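Long-range contacts in putative pyridoxamine 5-phosphate-dependent dehydrase, Wbdk (Escherichia coli, PDB 2GMS), which removes the C3'-hydroxyl group of GDP-4-keto-6-deoxy-D-mannose with the help of a vitamin B6 cofactor, on the way to the O-antigen sugar L-colitose: residues 135-140 with 162-167; 189-194 with 302-307; 181-186 with 198-203. All coordinates share one frame; numbering follows the deposited sequence. Where two conformers were deposited one is given.

The three contacts line different parts of the cofactor site of this B6-dependent enzyme. Each touches the bound hydrated PLP. Contact 1 brings Glu164 to its O3, contact 2 places the active-site residue His190 near its dihydroxymethyl group, and contact 3 sends Ser185 to its phosphate. The centres of contacts 1 and 2 lie about 8 Å apart, and backbone bonds tie them: Leu138 O accepts from Phe304 N at 2.9 Å. Contact 3 lies about 12 Å from contact 1 and about 16 Å from contact 2, measured between centres. Its strands are joined by the loop that carries 189-194, and Ser186 OG meets Thr194 OG1 at 2.6 Å.

Contact 1. Residues 135-140 with 162-167; sequences VNLLGN and NCESMG. With P0P ([4-(dihydroxymethyl)-5-hydroxy-6-methylpyridin-3-yl]methyl dihydrogen phosphate), chain D.
Asn136 reaches Asn162 across two loops that follow the neighbouring parallel strands 129-135 and 157-161. These are loops at the C-terminal ends of strands in the aspartate aminotransferase type fold, where the cofactor sits. Val135 ends the first strand and turns a methyl to the cofactor, with CG1 4.2 Å from C2A of P0P. Asn136 ND2 then donates to Asn162 OD1 at 2.8 Å. The two amide planes stand 79° apart, and the donor comes from above the carbonyl plane of Asn162. The Asn136 amide has further partners: OD1 bonds Asn142, and ND2 also bonds Glu160. Asn136 O takes a bond from Ser165 OG, whose exact position is less sure. Leu137 lies alongside Glu164, with CD1 3.6 Å from OE1. Leu138 does the same with CD2, so a methyl of each leucine lies near the same carboxylate oxygen. The backbone N of Leu138 gives that oxygen its bond, at 2.9 Å and nearly straight at 163°. It meets the lone pair of OE1 that faces away from OE2. Gly139 CA packs on Ser165 CB at 3.4 Å, and Asn140 N closes the turn by bonding Leu137 O. The Glu164 chain is extended beyond CG (chi2 172°), which carries the carboxylate out to the cofactor. One oxygen is thus held by the loop, while OE2 accepts a hydrogen bond from the O3 hydroxyl of P0P at 2.6 Å.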
loop_
_atom_site.group_PDB
_atom_site.type_symbol
_atom_site.label_atom_id
_atom_site.label_comp_id
_atom_site.label_asym_id
_atom_site.label_seq_id
_atom_site.Cartn_x
_atom_site.Cartn_y
_atom_site.Cartn_z
ATOM N N VAL A 135 0.735 -6.360 20.840
ATOM C CA VAL A 135 0.766 -4.961 20.497
ATOM C C VAL A 135 1.370 -4.230 21.688
ATOM O O VAL A 135 0.926 -4.431 22.807
ATOM C CB VAL A 135 -0.658 -4.458 20.154
ATOM C CG1 VAL A 135 -0.721 -2.948 19.967
ATOM C CG2 VAL A 135 -1.252 -5.163 18.933
ATOM N N ASN A 136 2.403 -3.413 21.488
ATOM C CA ASN A 136 2.966 -2.694 22.636
ATOM C C ASN A 136 2.258 -1.358 22.656
ATOM O O ASN A 136 2.549 -0.488 21.842
ATOM C CB ASN A 136 4.481 -2.543 22.510
ATOM C CG ASN A 136 5.131 -3.890 22.365
ATOM O OD1 ASN A 136 4.933 -4.766 23.212
ATOM N ND2 ASN A 136 5.923 -4.064 21.304
ATOM N N LEU A 137 1.258 -1.219 23.525
ATOM C CA LEU A 137 0.448 -0.018 23.536
ATOM C C LEU A 137 1.004 1.230 24.176
ATOM O O LEU A 137 1.461 1.212 25.311
ATOM C CB LEU A 137 -0.937 -0.299 24.133
ATOM C CG LEU A 137 -2.101 0.371 23.402
ATOM C CD1 LEU A 137 -2.387 -0.303 22.068
ATOM C CD2 LEU A 137 -3.342 0.343 24.290
ATOM N N LEU A 138 0.876 2.318 23.414
ATOM C CA LEU A 138 1.255 3.645 23.837
ATOM C C LEU A 138 2.691 3.823 24.282
ATOM O O LEU A 138 2.968 4.741 25.027
ATOM C CB LEU A 138 0.343 4.093 24.984
ATOM C CG LEU A 138 -1.132 4.261 24.596
ATOM C CD1 LEU A 138 -1.875 4.911 25.762
ATOM C CD2 LEU A 138 -1.316 5.119 23.355
ATOM N N GLY A 139 3.583 2.971 23.818
ATOM C CA GLY A 139 4.968 3.087 24.180
ATOM C C GLY A 139 5.366 2.012 25.166
ATOM O O GLY A 139 6.550 1.800 25.408
ATOM N N ASN A 140 4.370 1.338 25.728
ATOM C CA ASN A 140 4.558 0.326 26.773
ATOM C C ASN A 140 4.707 -1.108 26.285
ATOM O O ASN A 140 3.793 -1.707 25.734
ATOM C CB ASN A 140 3.415 0.419 27.820
ATOM C CG ASN A 140 3.731 -0.145 29.189
ATOM O OD1 ASN A 140 4.880 -0.116 29.665
ATOM N ND2 ASN A 140 2.684 -0.637 29.849
ATOM N N ASN A 162 4.613 -2.993 16.748
ATOM C CA ASN A 162 5.335 -2.008 17.548
ATOM C C ASN A 162 5.184 -0.582 17.002
ATOM O O ASN A 162 6.055 0.273 17.219
ATOM C CB ASN A 162 6.841 -2.360 17.641
ATOM C CG ASN A 162 7.495 -1.739 18.863
ATOM O OD1 ASN A 162 6.919 -1.823 19.947
ATOM N ND2 ASN A 162 8.668 -1.117 18.699
ATOM N N CYS A 163 4.063 -0.353 16.315
ATOM C CA CYS A 163 3.752 0.934 15.715
ATOM C C CYS A 163 3.651 2.114 16.675
ATOM O O CYS A 163 3.728 3.248 16.234
ATOM C CB CYS A 163 2.571 0.882 14.729
ATOM S SG CYS A 163 3.039 -0.093 13.279
ATOM N N GLU A 164 3.484 1.878 17.981
ATOM C CA GLU A 164 3.391 2.951 18.979
ATOM C C GLU A 164 4.528 2.951 19.987
ATOM O O GLU A 164 4.618 3.853 20.829
ATOM C CB GLU A 164 2.099 2.847 19.814
ATOM C CG GLU A 164 0.830 3.047 18.947
ATOM C CD GLU A 164 -0.455 2.771 19.700
ATOM O OE1 GLU A 164 -0.485 2.489 20.889
ATOM O OE2 GLU A 164 -1.524 2.849 18.940
ATOM N N SER A 165 5.375 1.923 19.924
ATOM C CA SER A 165 6.415 1.803 20.911
ATOM C C SER A 165 7.857 1.778 20.432
ATOM O O SER A 165 8.750 1.197 21.064
ATOM C CB SER A 165 6.067 0.722 21.925
ATOM O OG SER A 165 4.728 0.889 22.383
ATOM N N MET A 166 8.097 2.459 19.328
ATOM C CA MET A 166 9.443 2.515 18.873
ATOM C C MET A 166 10.304 3.045 20.014
ATOM O O MET A 166 9.981 4.060 20.627
ATOM C CB MET A 166 9.556 3.510 17.719
ATOM C CG MET A 166 11.010 3.707 17.303
ATOM S SD MET A 166 11.199 4.836 15.898
ATOM C CE MET A 166 10.641 3.784 14.533
ATOM N N GLY A 167 11.419 2.373 20.274
ATOM C CA GLY A 167 12.327 2.828 21.311
ATOM C C GLY A 167 12.083 2.230 22.694
ATOM O O GLY A 167 12.865 2.452 23.617
HETATM O O3 P0P D . -1.101 2.564 16.346
HETATM N N1 P0P D . -0.773 -0.377 14.378
HETATM C C2 P0P D . -0.915 0.395 15.437
HETATM C C2A P0P D . -1.008 -0.200 16.821
HETATM C C3 P0P D . -0.972 1.753 15.283
HETATM C C4 P0P D . -0.877 2.294 14.003
HETATM C C4A P0P D . -0.900 3.798 13.851
HETATM O O4A P0P D . -0.622 4.395 15.093
HETATM O O4B P0P D . -2.145 4.236 13.399
HETATM C C5 P0P D . -0.804 1.463 12.861
HETATM C C6 P0P D . -0.699 0.121 13.136
HETATM C C5A P0P D . -0.618 2.119 11.682
HETATM O O4P P0P D . 0.507 2.703 11.202
HETATM P P P0P D . 0.225 3.668 9.958
HETATM O O1P P0P D . -0.644 4.753 10.460
HETATM O O2P P0P D . 1.675 4.252 9.561
HETATM O O3P P0P D . -0.448 2.915 8.704
#

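Contact 2. Residues 189-194 with 302-307; sequences SHHIAT and SWFGFS. With P0P ([4-(dihydroxymethyl)-5-hydroxy-6-methylpyridin-3-yl]methyl dihydrogen phosphate), chain D.
The ring of Phe304 turns its edge to the face of His190, the active-site proton donor/acceptor, in a T-shaped (edge-to-face) pair. The centroids are 5.3 Å apart and the planes meet at 64°. Phe304 CG lies opposite the backbone N (chi1 -179°), which sends the ring toward the two histidines. Phe304 CE1 does the touching, 4.0 Å from His190 ND1. His190 ND1 is bonded to Cys163 O, which helps fix the turn of the ring. The cofactor lies at the edge of the imidazole, near its plane, with O4A of P0P 3.2 Å from His190 CE1. His191 completes the aromatic cluster. Its CE1 sits 3.7 Å from Phe304 CD1, at the edge of the phenyl ring. The tightest point is the bond from His191 NE2 to Ser302 O, 3.0 Å long and almost straight at 170°. The acceptor lies in the imidazole plane, but the donor stands well above the carbonyl plane of Ser302. Ser302 OG bonds Met166 O. The looser side is at Ser189, which is partly exposed. Here a water donates to Ser189 O at 2.7 Å and only weakly to Phe304 O. The same water lies over a face of the phenyl ring. The contact joins the loop between strands 181-185 and 198-202 to the loop leading into strand 305-310. Helix 255-286 packs on His191 through Ile272 and Arg275, and strand 368-372 meets Phe304 through Phe370.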
loop_
_atom_site.group_PDB
_atom_site.type_symbol
_atom_site.label_atom_id
_atom_site.label_comp_id
_atom_site.label_asym_id
_atom_site.label_seq_id
_atom_site.Cartn_x
_atom_site.Cartn_y
_atom_site.Cartn_z
ATOM N N SER A 189 3.718 12.376 13.621
ATOM C CA SER A 189 3.530 12.318 15.051
ATOM C C SER A 189 3.871 11.020 15.740
ATOM O O SER A 189 3.393 10.754 16.824
ATOM C CB SER A 189 2.201 12.872 15.518
ATOM O OG SER A 189 2.511 13.825 16.515
ATOM N N HIS A 190 4.699 10.201 15.136
ATOM C CA HIS A 190 5.093 9.003 15.822
ATOM C C HIS A 190 6.423 9.329 16.462
ATOM O O HIS A 190 6.770 10.496 16.459
ATOM C CB HIS A 190 5.179 7.845 14.822
ATOM C CG HIS A 190 3.797 7.342 14.654
ATOM N ND1 HIS A 190 3.425 6.047 15.020
ATOM C CD2 HIS A 190 2.684 8.018 14.231
ATOM C CE1 HIS A 190 2.119 5.957 14.775
ATOM N NE2 HIS A 190 1.639 7.124 14.300
ATOM N N HIS A 191 7.162 8.359 16.985
ATOM C CA HIS A 191 8.473 8.647 17.575
ATOM C C HIS A 191 9.393 9.386 16.591
ATOM O O HIS A 191 10.111 10.335 16.929
ATOM C CB HIS A 191 9.103 7.387 18.190
ATOM C CG HIS A 191 8.369 7.015 19.446
ATOM N ND1 HIS A 191 7.194 6.256 19.416
ATOM C CD2 HIS A 191 8.646 7.329 20.748
ATOM C CE1 HIS A 191 6.797 6.132 20.684
ATOM N NE2 HIS A 191 7.642 6.763 21.498
ATOM N N ILE A 192 9.346 8.927 15.335
ATOM C CA ILE A 192 10.024 9.513 14.173
ATOM C C ILE A 192 8.962 9.669 13.077
ATOM O O ILE A 192 7.933 8.969 13.082
ATOM C CB ILE A 192 11.266 8.783 13.669
ATOM C CG1 ILE A 192 10.930 7.418 13.076
ATOM C CG2 ILE A 192 12.258 8.631 14.801
ATOM C CD1 ILE A 192 12.055 6.773 12.261
ATOM N N ALA A 193 9.151 10.590 12.143
ATOM C CA ALA A 193 8.150 10.817 11.108
ATOM C C ALA A 193 8.767 11.064 9.750
ATOM O O ALA A 193 9.655 11.907 9.607
ATOM C CB ALA A 193 7.296 12.022 11.518
ATOM N N THR A 194 8.263 10.349 8.753
ATOM C CA THR A 194 8.774 10.482 7.392
ATOM C C THR A 194 7.678 10.768 6.382
ATOM O O THR A 194 7.782 10.379 5.214
ATOM C CB THR A 194 9.496 9.176 7.014
ATOM O OG1 THR A 194 8.594 8.086 7.089
ATOM C CG2 THR A 194 10.634 8.908 8.001
ATOM N N SER A 302 8.371 3.890 26.004
ATOM C CA SER A 302 8.759 4.996 25.156
ATOM C C SER A 302 7.679 6.113 25.181
ATOM O O SER A 302 7.714 7.086 24.432
ATOM C CB SER A 302 9.230 4.558 23.766
ATOM O OG SER A 302 8.163 4.022 23.002
ATOM N N TRP A 303 6.693 5.964 26.072
ATOM C CA TRP A 303 5.648 6.964 26.300
ATOM C C TRP A 303 5.173 7.741 25.073
ATOM O O TRP A 303 5.416 8.934 24.908
ATOM C CB TRP A 303 6.097 7.941 27.417
ATOM C CG TRP A 303 6.423 7.225 28.702
ATOM C CD1 TRP A 303 7.659 6.836 29.152
ATOM C CD2 TRP A 303 5.476 6.806 29.698
ATOM N NE1 TRP A 303 7.561 6.204 30.358
ATOM C CE2 TRP A 303 6.220 6.167 30.725
ATOM C CE3 TRP A 303 4.072 6.889 29.789
ATOM C CZ2 TRP A 303 5.583 5.626 31.850
ATOM C CZ3 TRP A 303 3.460 6.351 30.904
ATOM C CH2 TRP A 303 4.208 5.733 31.923
ATOM N N PHE A 304 4.458 7.042 24.224
ATOM C CA PHE A 304 3.912 7.620 23.034
ATOM C C PHE A 304 2.988 8.755 23.427
ATOM O O PHE A 304 2.969 9.815 22.822
ATOM C CB PHE A 304 3.123 6.514 22.336
ATOM C CG PHE A 304 2.508 6.962 21.045
ATOM C CD1 PHE A 304 3.283 7.020 19.891
ATOM C CD2 PHE A 304 1.164 7.321 20.963
ATOM C CE1 PHE A 304 2.729 7.412 18.675
ATOM C CE2 PHE A 304 0.601 7.741 19.758
ATOM C CZ PHE A 304 1.386 7.770 18.610
ATOM N N GLY A 305 2.218 8.538 24.475
ATOM C CA GLY A 305 1.306 9.553 24.961
ATOM C C GLY A 305 0.881 9.166 26.372
ATOM O O GLY A 305 1.335 8.136 26.895
ATOM N N PHE A 306 0.032 10.003 26.970
ATOM C CA PHE A 306 -0.421 9.795 28.337
ATOM C C PHE A 306 -1.879 9.406 28.444
ATOM O O PHE A 306 -2.758 10.197 28.124
ATOM C CB PHE A 306 -0.180 11.045 29.211
ATOM C CG PHE A 306 1.261 11.506 29.260
ATOM C CD1 PHE A 306 1.610 12.834 29.021
ATOM C CD2 PHE A 306 2.283 10.607 29.569
ATOM C CE1 PHE A 306 2.944 13.250 29.067
ATOM C CE2 PHE A 306 3.620 11.007 29.627
ATOM C CZ PHE A 306 3.952 12.337 29.380
ATOM N N SER A 307 -2.113 8.188 28.921
ATOM C CA SER A 307 -3.463 7.678 29.106
ATOM C C SER A 307 -4.030 7.947 30.515
ATOM O O SER A 307 -3.313 8.057 31.526
ATOM C CB SER A 307 -3.542 6.184 28.786
ATOM O OG SER A 307 -2.747 5.477 29.742
HETATM O O3 P0P D . -1.101 2.564 16.346
HETATM N N1 P0P D . -0.773 -0.377 14.378
HETATM C C2 P0P D . -0.915 0.395 15.437
HETATM C C2A P0P D . -1.008 -0.200 16.821
HETATM C C3 P0P D . -0.972 1.753 15.283
HETATM C C4 P0P D . -0.877 2.294 14.003
HETATM C C4A P0P D . -0.900 3.798 13.851
HETATM O O4A P0P D . -0.622 4.395 15.093
HETATM O O4B P0P D . -2.145 4.236 13.399
HETATM C C5 P0P D . -0.804 1.463 12.861
HETATM C C6 P0P D . -0.699 0.121 13.136
HETATM C C5A P0P D . -0.618 2.119 11.682
HETATM O O4P P0P D . 0.507 2.703 11.202
HETATM P P P0P D . 0.225 3.668 9.958
HETATM O O1P P0P D . -0.644 4.753 10.460
HETATM O O2P P0P D . 1.675 4.252 9.561
HETATM O O3P P0P D . -0.448 2.915 8.704
HETATM O O HOH W 1 3.524 10.664 19.565
#

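Contact 3. Residues 181-186 with 198-203; sequences MGTFSS and GCIVTD. With P0P ([4-(dihydroxymethyl)-5-hydroxy-6-methylpyridin-3-yl]methyl dihydrogen phosphate), chain D.
Gly182 and Val201 form an antiparallel hydrogen-bonded pair between strands 181-185 and 198-202. The strands are neighbours in the mixed central sheet of the aspartate aminotransferase type fold, and their directions differ by 160°. Val201 N donates to Gly182 O at 3.0 Å, and Gly182 N returns a bond to Val201 O. Phe184 and Cys199 make the second such pair, with Phe184 N 2.9 Å from Cys199 O. Between the two, Thr183 and Ile200 form a non-hydrogen-bonded antiparallel pair. CA-H...O contacts add to the ladder, such as Ile200 CA to Gly182 O at 3.3 Å.

The Phe184 side chain shows how one face of the sheet is packed. CB lies 4.3 Å from Cys199 CB and also near Cys199 O. With CG beside the backbone N (chi1 -59°), the ring leans along strand 198-202. CD1 comes next to Cys199 O, which sits at the ring edge and in its plane. CE1 reaches Val201 CG2 at 3.8 Å and has CG1 of the same valine almost as near. Phe43 and Phe47 of helix 34-47 also meet this ring. On the other face Met181, Thr183 and Ile200 pack against helix 58-68. There Met181 runs beside Ile200, with CG 4.0 Å from CG2.

Ser185 ends its strand at the cofactor. A chi1 of 166° turns its hydroxyl away from its own backbone N and toward the phosphate. OG is also bonded to Phe187 N, and it donates to O2P of P0P at 2.8 Å.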
loop_
_atom_site.group_PDB
_atom_site.type_symbol
_atom_site.label_atom_id
_atom_site.label_comp_id
_atom_site.label_asym_id
_atom_site.label_seq_id
_atom_site.Cartn_x
_atom_site.Cartn_y
_atom_site.Cartn_z
ATOM N N MET A 181 8.739 -11.327 13.865
ATOM C CA MET A 181 8.765 -10.093 13.127
ATOM C C MET A 181 8.203 -9.039 14.054
ATOM O O MET A 181 7.470 -9.359 14.999
ATOM C CB MET A 181 7.886 -10.147 11.870
ATOM C CG MET A 181 8.585 -10.690 10.637
ATOM S SD MET A 181 7.485 -10.927 9.216
ATOM C CE MET A 181 6.615 -12.460 9.635
ATOM N N GLY A 182 8.549 -7.798 13.767
ATOM C CA GLY A 182 8.049 -6.666 14.505
ATOM C C GLY A 182 7.714 -5.523 13.535
ATOM O O GLY A 182 8.478 -5.270 12.587
ATOM N N THR A 183 6.595 -4.806 13.748
ATOM C CA THR A 183 6.288 -3.688 12.854
ATOM C C THR A 183 6.419 -2.332 13.560
ATOM O O THR A 183 6.212 -2.240 14.777
ATOM C CB THR A 183 4.933 -3.800 12.133
ATOM O OG1 THR A 183 3.964 -3.799 13.144
ATOM C CG2 THR A 183 4.838 -5.078 11.282
ATOM N N PHE A 184 6.742 -1.305 12.769
ATOM C CA PHE A 184 6.920 0.073 13.207
ATOM C C PHE A 184 6.252 1.036 12.225
ATOM O O PHE A 184 6.029 0.716 11.049
ATOM C CB PHE A 184 8.411 0.485 13.289
ATOM C CG PHE A 184 9.269 -0.338 14.219
ATOM C CD1 PHE A 184 9.614 -1.657 13.909
ATOM C CD2 PHE A 184 9.777 0.219 15.394
ATOM C CE1 PHE A 184 10.402 -2.434 14.763
ATOM C CE2 PHE A 184 10.585 -0.526 16.258
ATOM C CZ PHE A 184 10.891 -1.850 15.932
ATOM N N SER A 185 5.958 2.232 12.729
ATOM C CA SER A 185 5.327 3.260 11.927
ATOM C C SER A 185 6.099 4.556 12.073
ATOM O O SER A 185 6.532 4.907 13.172
ATOM C CB SER A 185 3.866 3.450 12.333
ATOM O OG SER A 185 3.335 4.662 11.796
ATOM N N SER A 186 6.276 5.232 10.941
ATOM C CA SER A 186 6.935 6.520 10.894
ATOM C C SER A 186 5.990 7.575 10.334
ATOM O O SER A 186 6.358 8.543 9.672
ATOM C CB SER A 186 8.281 6.509 10.211
ATOM O OG SER A 186 8.101 6.221 8.841
ATOM N N GLY A 198 6.602 2.915 7.231
ATOM C CA GLY A 198 6.570 1.760 8.101
ATOM C C GLY A 198 7.842 0.927 7.925
ATOM O O GLY A 198 8.643 1.117 7.000
ATOM N N CYS A 199 8.024 -0.025 8.823
ATOM C CA CYS A 199 9.170 -0.890 8.744
ATOM C C CYS A 199 8.874 -2.212 9.411
ATOM O O CYS A 199 8.107 -2.265 10.371
ATOM C CB CYS A 199 10.369 -0.312 9.524
ATOM S SG CYS A 199 11.951 -0.869 8.833
ATOM N N ILE A 200 9.525 -3.262 8.911
ATOM C CA ILE A 200 9.423 -4.584 9.485
ATOM C C ILE A 200 10.835 -5.032 9.843
ATOM O O ILE A 200 11.772 -4.904 9.048
ATOM C CB ILE A 200 8.817 -5.625 8.537
ATOM C CG1 ILE A 200 7.525 -5.087 7.933
ATOM C CG2 ILE A 200 8.526 -6.904 9.339
ATOM C CD1 ILE A 200 7.181 -5.737 6.606
ATOM N N VAL A 201 11.005 -5.564 11.031
ATOM C CA VAL A 201 12.325 -6.064 11.372
ATOM C C VAL A 201 12.194 -7.574 11.554
ATOM O O VAL A 201 11.103 -8.086 11.851
ATOM C CB VAL A 201 12.992 -5.408 12.587
ATOM C CG1 VAL A 201 13.201 -3.916 12.380
ATOM C CG2 VAL A 201 12.216 -5.691 13.876
ATOM N N THR A 202 13.289 -8.287 11.357
ATOM C CA THR A 202 13.310 -9.730 11.533
ATOM C C THR A 202 14.748 -10.214 11.605
ATOM O O THR A 202 15.670 -9.539 11.146
ATOM C CB THR A 202 12.534 -10.486 10.407
ATOM O OG1 THR A 202 12.391 -11.848 10.744
ATOM C CG2 THR A 202 13.212 -10.355 9.040
ATOM N N ASP A 203 14.945 -11.385 12.190
ATOM C CA ASP A 203 16.248 -11.997 12.238
ATOM C C ASP A 203 16.276 -13.209 11.307
ATOM O O ASP A 203 17.310 -13.815 11.110
ATOM C CB ASP A 203 16.674 -12.365 13.655
ATOM C CG ASP A 203 17.023 -11.137 14.463
ATOM O OD1 ASP A 203 17.581 -10.150 14.011
ATOM O OD2 ASP A 203 16.652 -11.229 15.703
HETATM O O3 P0P D . -1.101 2.564 16.346
HETATM N N1 P0P D . -0.773 -0.377 14.378
HETATM C C2 P0P D . -0.915 0.395 15.437
HETATM C C2A P0P D . -1.008 -0.200 16.821
HETATM C C3 P0P D . -0.972 1.753 15.283
HETATM C C4 P0P D . -0.877 2.294 14.003
HETATM C C4A P0P D . -0.900 3.798 13.851
HETATM O O4A P0P D . -0.622 4.395 15.093
HETATM O O4B P0P D . -2.145 4.236 13.399
HETATM C C5 P0P D . -0.804 1.463 12.861
HETATM C C6 P0P D . -0.699 0.121 13.136
HETATM C C5A P0P D . -0.618 2.119 11.682
HETATM O O4P P0P D . 0.507 2.703 11.202
HETATM P P P0P D . 0.225 3.668 9.958
HETATM O O1P P0P D . -0.644 4.753 10.460
HETATM O O2P P0P D . 1.675 4.252 9.561
HETATM O O3P P0P D . -0.448 2.915 8.704
#